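Local coordinates for phosphate-binding protein (Unidentified prokaryotic organism, PDB 3W9V), which binds inorganic phosphate as a secreted DING protein of the PstS family and associates with human PON1, at residues Val259-Ala264 and Pro343-Ala348; Phe303-Ala308 and Thr366-Gly371. The protein carries 1 engineered substitution. All coordinates share one frame; numbering follows the deposited sequence.

Interaction 1: residues Val259-Ala264 and Pro343-Ala348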
loop_
_atom_site.group_PDB
_atom_site.type_symbol
_atom_site.label_atom_id
_atom_site.label_comp_id
_atom_site.label_asym_id
_atom_site.label_seq_id
_atom_site.Cartn_x
_atom_site.Cartn_y
_atom_site.Cartn_z
ATOM N N VAL A 259 -9.924 -1.865 -12.962
ATOM C CA VAL A 259 -8.804 -0.950 -13.141
ATOM C C VAL A 259 -8.143 -1.263 -14.474
ATOM O O VAL A 259 -7.767 -2.412 -14.715
ATOM C CB VAL A 259 -7.781 -1.104 -11.997
ATOM C CG1 VAL A 259 -6.480 -0.389 -12.330
ATOM C CG2 VAL A 259 -8.375 -0.593 -10.690
ATOM N N PRO A 260 -8.008 -0.254 -15.352
ATOM C CA PRO A 260 -7.439 -0.534 -16.676
ATOM C C PRO A 260 -5.998 -1.036 -16.613
ATOM O O PRO A 260 -5.240 -0.642 -15.725
ATOM C CB PRO A 260 -7.490 0.828 -17.378
ATOM C CG PRO A 260 -8.578 1.574 -16.675
ATOM C CD PRO A 260 -8.492 1.135 -15.240
ATOM N N LEU A 261 -5.621 -1.878 -17.570
ATOM C CA LEU A 261 -4.246 -2.355 -17.679
ATOM C C LEU A 261 -3.295 -1.212 -18.023
ATOM O O LEU A 261 -3.714 -0.205 -18.593
ATOM C CB LEU A 261 -4.147 -3.439 -18.751
ATOM C CG LEU A 261 -4.864 -4.745 -18.426
ATOM C CD1 LEU A 261 -4.768 -5.713 -19.590
ATOM C CD2 LEU A 261 -4.283 -5.371 -17.162
ATOM N N PRO A 262 -2.006 -1.367 -17.688
ATOM C CA PRO A 262 -1.039 -0.339 -18.083
ATOM C C PRO A 262 -0.974 -0.232 -19.606
ATOM O O PRO A 262 -1.032 -1.246 -20.298
ATOM C CB PRO A 262 0.289 -0.878 -17.541
ATOM C CG PRO A 262 -0.089 -1.869 -16.483
ATOM C CD PRO A 262 -1.363 -2.483 -16.975
ATOM N N ALA A 263 -0.872 0.985 -20.119
ATOM C CA ALA A 263 -0.849 1.193 -21.565
ATOM C C ALA A 263 0.242 0.372 -22.244
ATOM O O ALA A 263 1.423 0.543 -21.956
ATOM C CB ALA A 263 -0.674 2.663 -21.882
ATOM N N ALA A 264 -0.174 -0.513 -23.148
ATOM C CA ALA A 264 0.735 -1.465 -23.785
ATOM C C ALA A 264 2.008 -0.835 -24.345
ATOM O O ALA A 264 3.103 -1.336 -24.113
ATOM C CB ALA A 264 0.008 -2.247 -24.875
ATOM N N PRO A 343 -6.589 -8.990 -10.480
ATOM C CA PRO A 343 -7.444 -9.630 -11.483
ATOM C C PRO A 343 -6.629 -10.434 -12.496
ATOM O O PRO A 343 -5.438 -10.170 -12.714
ATOM C CB PRO A 343 -8.121 -8.447 -12.171
ATOM C CG PRO A 343 -8.073 -7.341 -11.170
ATOM C CD PRO A 343 -6.782 -7.532 -10.430
ATOM N N SER A 344 -7.287 -11.404 -13.121
ATOM C CA SER A 344 -6.623 -12.289 -14.072
ATOM C C SER A 344 -5.947 -11.573 -15.236
ATOM O O SER A 344 -4.873 -11.982 -15.669
ATOM C CB SER A 344 -7.597 -13.341 -14.599
ATOM O OG SER A 344 -8.628 -12.728 -15.342
ATOM N N ASN A 345 -6.570 -10.513 -15.744
ATOM C CA ASN A 345 -5.959 -9.778 -16.846
ATOM C C ASN A 345 -4.669 -9.075 -16.426
ATOM O O ASN A 345 -3.729 -8.982 -17.208
ATOM C CB ASN A 345 -6.946 -8.817 -17.527
ATOM C CG ASN A 345 -7.457 -7.721 -16.607
ATOM O OD1 ASN A 345 -7.478 -7.861 -15.388
ATOM N ND2 ASN A 345 -7.914 -6.626 -17.204
ATOM N N TRP A 346 -4.635 -8.607 -15.181
ATOM C CA TRP A 346 -3.430 -8.025 -14.603
ATOM C C TRP A 346 -2.324 -9.073 -14.425
ATOM O O TRP A 346 -1.167 -8.824 -14.775
ATOM C CB TRP A 346 -3.772 -7.328 -13.287
ATOM C CG TRP A 346 -4.130 -5.886 -13.476
ATOM C CD1 TRP A 346 -5.371 -5.351 -13.700
ATOM C CD2 TRP A 346 -3.214 -4.793 -13.497
ATOM N NE1 TRP A 346 -5.279 -3.987 -13.834
ATOM C CE2 TRP A 346 -3.963 -3.622 -13.712
ATOM C CE3 TRP A 346 -1.831 -4.691 -13.332
ATOM C CZ2 TRP A 346 -3.370 -2.365 -13.778
ATOM C CZ3 TRP A 346 -1.245 -3.452 -13.401
ATOM C CH2 TRP A 346 -2.011 -2.299 -13.613
ATOM N N LYS A 347 -2.671 -10.248 -13.900
ATOM C CA LYS A 347 -1.682 -11.317 -13.796
ATOM C C LYS A 347 -1.109 -11.628 -15.176
ATOM O O LYS A 347 0.103 -11.763 -15.336
ATOM C CB LYS A 347 -2.287 -12.593 -13.207
ATOM C CG LYS A 347 -2.664 -12.551 -11.745
ATOM C CD LYS A 347 -2.968 -13.980 -11.289
ATOM C CE LYS A 347 -3.288 -14.125 -9.807
ATOM N NZ LYS A 347 -4.607 -13.538 -9.436
ATOM N N ALA A 348 -1.984 -11.763 -16.169
ATOM C CA ALA A 348 -1.547 -12.102 -17.516
ATOM C C ALA A 348 -0.613 -11.045 -18.086
ATOM O O ALA A 348 0.371 -11.371 -18.751
ATOM C CB ALA A 348 -2.741 -12.320 -18.440
HETATM O O HOH W 1 -9.256 -4.506 -15.476
#
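L261 and P262 cover one face of the W346 indole, and its N-H edge meets O of V259. CD2 of L261 sits 3.6 Å from the centroid of the five-membered ring of W346, only 7° off the ring normal, a CH-pi contact. CD of P262 lies over the six-membered ring of W346 in a second CH-pi contact, 3.8 Å from its centroid. L261 and W346 run past each other in opposite directions, while the proline ring meets the indole at a slant. At the ring edge, NE1 of W346 donates a hydrogen bond to O of V259 at 3.1 Å, nearly straight at 165°. The acceptor lies in the indole plane, but NE1 stands above the carbonyl plane of V259. CG1 of V259 packs at 4.0 Å from CZ2 of W346. N345 comes in beside L261, its ND2 3.8 Å from CG of L261. CG of N345 sits between its backbone N and carbonyl carbon (chi1 63°), which turns the amide toward L261 and the water. OD1 of N345 takes a weak hydrogen bond from N of W346. ND2 donates to a water, which in turn donates to O of V259. That oxygen therefore has two donors, the indole N-H and the water. P275 touches both V259 and W346. Together these contacts join the loop after helix 253-257 to the first turn of helix 344-354. The contact is mainly apolar; its one direct polar bond, at the N-H edge, is likely to limit how the buried indole can turn.

Interaction 2: residues Phe303-Ala308 and Thr366-Gly371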
loop_
_atom_site.group_PDB
_atom_site.type_symbol
_atom_site.label_atom_id
_atom_site.label_comp_id
_atom_site.label_asym_id
_atom_site.label_seq_id
_atom_site.Cartn_x
_atom_site.Cartn_y
_atom_site.Cartn_z
ATOM N N PHE A 303 11.706 -5.030 -8.483
ATOM C CA PHE A 303 12.711 -6.040 -8.785
ATOM C C PHE A 303 13.637 -5.506 -9.877
ATOM O O PHE A 303 13.386 -4.452 -10.466
ATOM C CB PHE A 303 12.050 -7.337 -9.283
ATOM C CG PHE A 303 11.582 -8.258 -8.181
ATOM C CD1 PHE A 303 12.343 -9.360 -7.807
ATOM C CD2 PHE A 303 10.387 -8.023 -7.515
ATOM C CE1 PHE A 303 11.918 -10.208 -6.792
ATOM C CE2 PHE A 303 9.962 -8.868 -6.492
ATOM C CZ PHE A 303 10.728 -9.965 -6.139
ATOM N N SER A 304 14.711 -6.243 -10.136
ATOM C CA SER A 304 15.535 -6.021 -11.316
ATOM C C SER A 304 15.144 -6.976 -12.443
ATOM O O SER A 304 14.751 -8.112 -12.190
ATOM C CB SER A 304 17.006 -6.243 -10.971
ATOM O OG SER A 304 17.833 -5.978 -12.091
ATOM N N GLN A 305 15.281 -6.528 -13.689
ATOM C CA GLN A 305 15.142 -7.441 -14.820
ATOM C C GLN A 305 16.293 -8.449 -14.850
ATOM O O GLN A 305 16.126 -9.575 -15.309
ATOM C CB GLN A 305 15.082 -6.691 -16.158
ATOM C CG GLN A 305 14.781 -7.633 -17.318
ATOM C CD GLN A 305 14.730 -6.964 -18.675
ATOM O OE1 GLN A 305 14.784 -5.736 -18.796
ATOM N NE2 GLN A 305 14.618 -7.785 -19.717
ATOM N N CYS A 306 17.455 -8.037 -14.350
ATOM C CA CYS A 306 18.675 -8.823 -14.483
ATOM C C CYS A 306 19.377 -9.033 -13.147
ATOM O O CYS A 306 19.503 -8.101 -12.339
ATOM C CB CYS A 306 19.649 -8.146 -15.453
ATOM S SG CYS A 306 19.001 -7.775 -17.094
ATOM N N TYR A 307 19.850 -10.259 -12.948
ATOM C CA TYR A 307 20.636 -10.647 -11.783
ATOM C C TYR A 307 21.911 -11.322 -12.268
ATOM O O TYR A 307 21.869 -12.147 -13.184
ATOM C CB TYR A 307 19.823 -11.577 -10.858
ATOM C CG TYR A 307 18.694 -10.828 -10.206
ATOM C CD1 TYR A 307 18.904 -10.115 -9.040
ATOM C CD2 TYR A 307 17.436 -10.772 -10.793
ATOM C CE1 TYR A 307 17.885 -9.380 -8.453
ATOM C CE2 TYR A 307 16.409 -10.045 -10.214
ATOM C CZ TYR A 307 16.641 -9.348 -9.046
ATOM O OH TYR A 307 15.617 -8.609 -8.482
ATOM N N ALA A 308 23.042 -10.966 -11.672
ATOM C CA ALA A 308 24.319 -11.545 -12.068
ATOM C C ALA A 308 24.350 -13.054 -11.853
ATOM O O ALA A 308 24.995 -13.785 -12.607
ATOM C CB ALA A 308 25.450 -10.889 -11.313
ATOM N N THR A 366 18.064 -13.427 -22.009
ATOM C CA THR A 366 19.471 -13.689 -22.307
ATOM C C THR A 366 20.124 -12.610 -23.169
ATOM O O THR A 366 21.314 -12.328 -23.024
ATOM C CB THR A 366 19.660 -15.073 -22.968
ATOM O OG1 THR A 366 18.785 -15.192 -24.096
ATOM C CG2 THR A 366 19.340 -16.174 -21.974
ATOM N N ASN A 367 19.341 -12.009 -24.056
ATOM C CA ASN A 367 19.855 -10.977 -24.946
ATOM C C ASN A 367 20.085 -9.679 -24.178
ATOM O O ASN A 367 21.094 -9.006 -24.362
ATOM C CB ASN A 367 18.878 -10.759 -26.104
ATOM C CG ASN A 367 19.495 -10.013 -27.271
ATOM O OD1 ASN A 367 20.717 -9.953 -27.417
ATOM N ND2 ASN A 367 18.646 -9.457 -28.129
ATOM N N VAL A 368 19.145 -9.345 -23.298
ATOM C CA VAL A 368 19.216 -8.116 -22.515
ATOM C C VAL A 368 20.199 -8.232 -21.359
ATOM O O VAL A 368 21.010 -7.332 -21.120
ATOM C CB VAL A 368 17.835 -7.764 -21.929
ATOM C CG1 VAL A 368 17.945 -6.610 -20.938
ATOM C CG2 VAL A 368 16.857 -7.438 -23.041
ATOM N N CYS A 369 20.125 -9.342 -20.637
ATOM C CA CYS A 369 20.869 -9.468 -19.393
ATOM C C CYS A 369 22.261 -10.031 -19.611
ATOM O O CYS A 369 22.998 -10.255 -18.655
ATOM C CB CYS A 369 20.093 -10.308 -18.379
ATOM S SG CYS A 369 18.498 -9.579 -17.939
ATOM N N ASN A 370 22.607 -10.240 -20.880
ATOM C CA ASN A 370 23.948 -10.648 -21.285
ATOM C C ASN A 370 25.021 -9.783 -20.625
ATOM O O ASN A 370 25.202 -8.621 -20.985
ATOM C CB ASN A 370 24.073 -10.578 -22.813
ATOM C CG ASN A 370 25.325 -11.266 -23.338
ATOM O OD1 ASN A 370 26.423 -11.081 -22.814
ATOM N ND2 ASN A 370 25.159 -12.064 -24.388
ATOM N N GLY A 371 25.714 -10.359 -19.648
ATOM C CA GLY A 371 26.818 -9.690 -18.978
ATOM C C GLY A 371 26.417 -8.627 -17.969
ATOM O O GLY A 371 27.238 -7.794 -17.581
#
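The two segments come closest at C306 and C369, whose CA atoms are 5.4 Å apart. No backbone hydrogen bond joins them. Segment 303-308 begins with the last two residues of strand 296-304, and segment 366-371 lies in the loop after helix 344-354. The link is a disulfide, SG of C306 to SG of C369 at 2.1 Å, with chi3 of -75°. Both sulfurs stand anti to their own carbonyl carbons, and the first torsions of the two cysteines are similar (chi1 -55° and -61°). Beside the bridge, the extended side chain of Q305 crosses V368 at about a right angle, and NE2 of Q305 lies 3.7 Å from CG1 of V368. The same NE2 donates to the carbonyls of A360 and S362. An alanine in place of Q305 is likely to leave those two carbonyls without this donor and V368 without its amide neighbour. OG of S304 donates to O of C306 at 2.7 Å, and N of S304 donates to OH of Y307 at 3.0 Å. Backbone hydrogen bonds join R374 to C306 and A308. The disulfide ties the C-terminal tail to the chain just past strand 296-304 of the mixed sheet in a periplasmic-binding-protein-type fold.

Overall arrangement
Interactions 1 and 2 do not touch. Their centres are about 24 Å apart, and their nearest atoms about 13 Å. Along the chain their segments alternate: 259-264, 303-308, 343-348, 366-371. Helix 344-354 connects them, since interaction 1 uses its first turn and interaction 2 holds the loop that follows it. The helix is thus packed at its start and its trailing chain is covalently fixed. The centre of interaction 1 lies about 18 Å, and that of interaction 2 about 28 Å, from the centre of the chain. Neither contact holds a residue identified as binding phosphate, so a link to the binding site is not established.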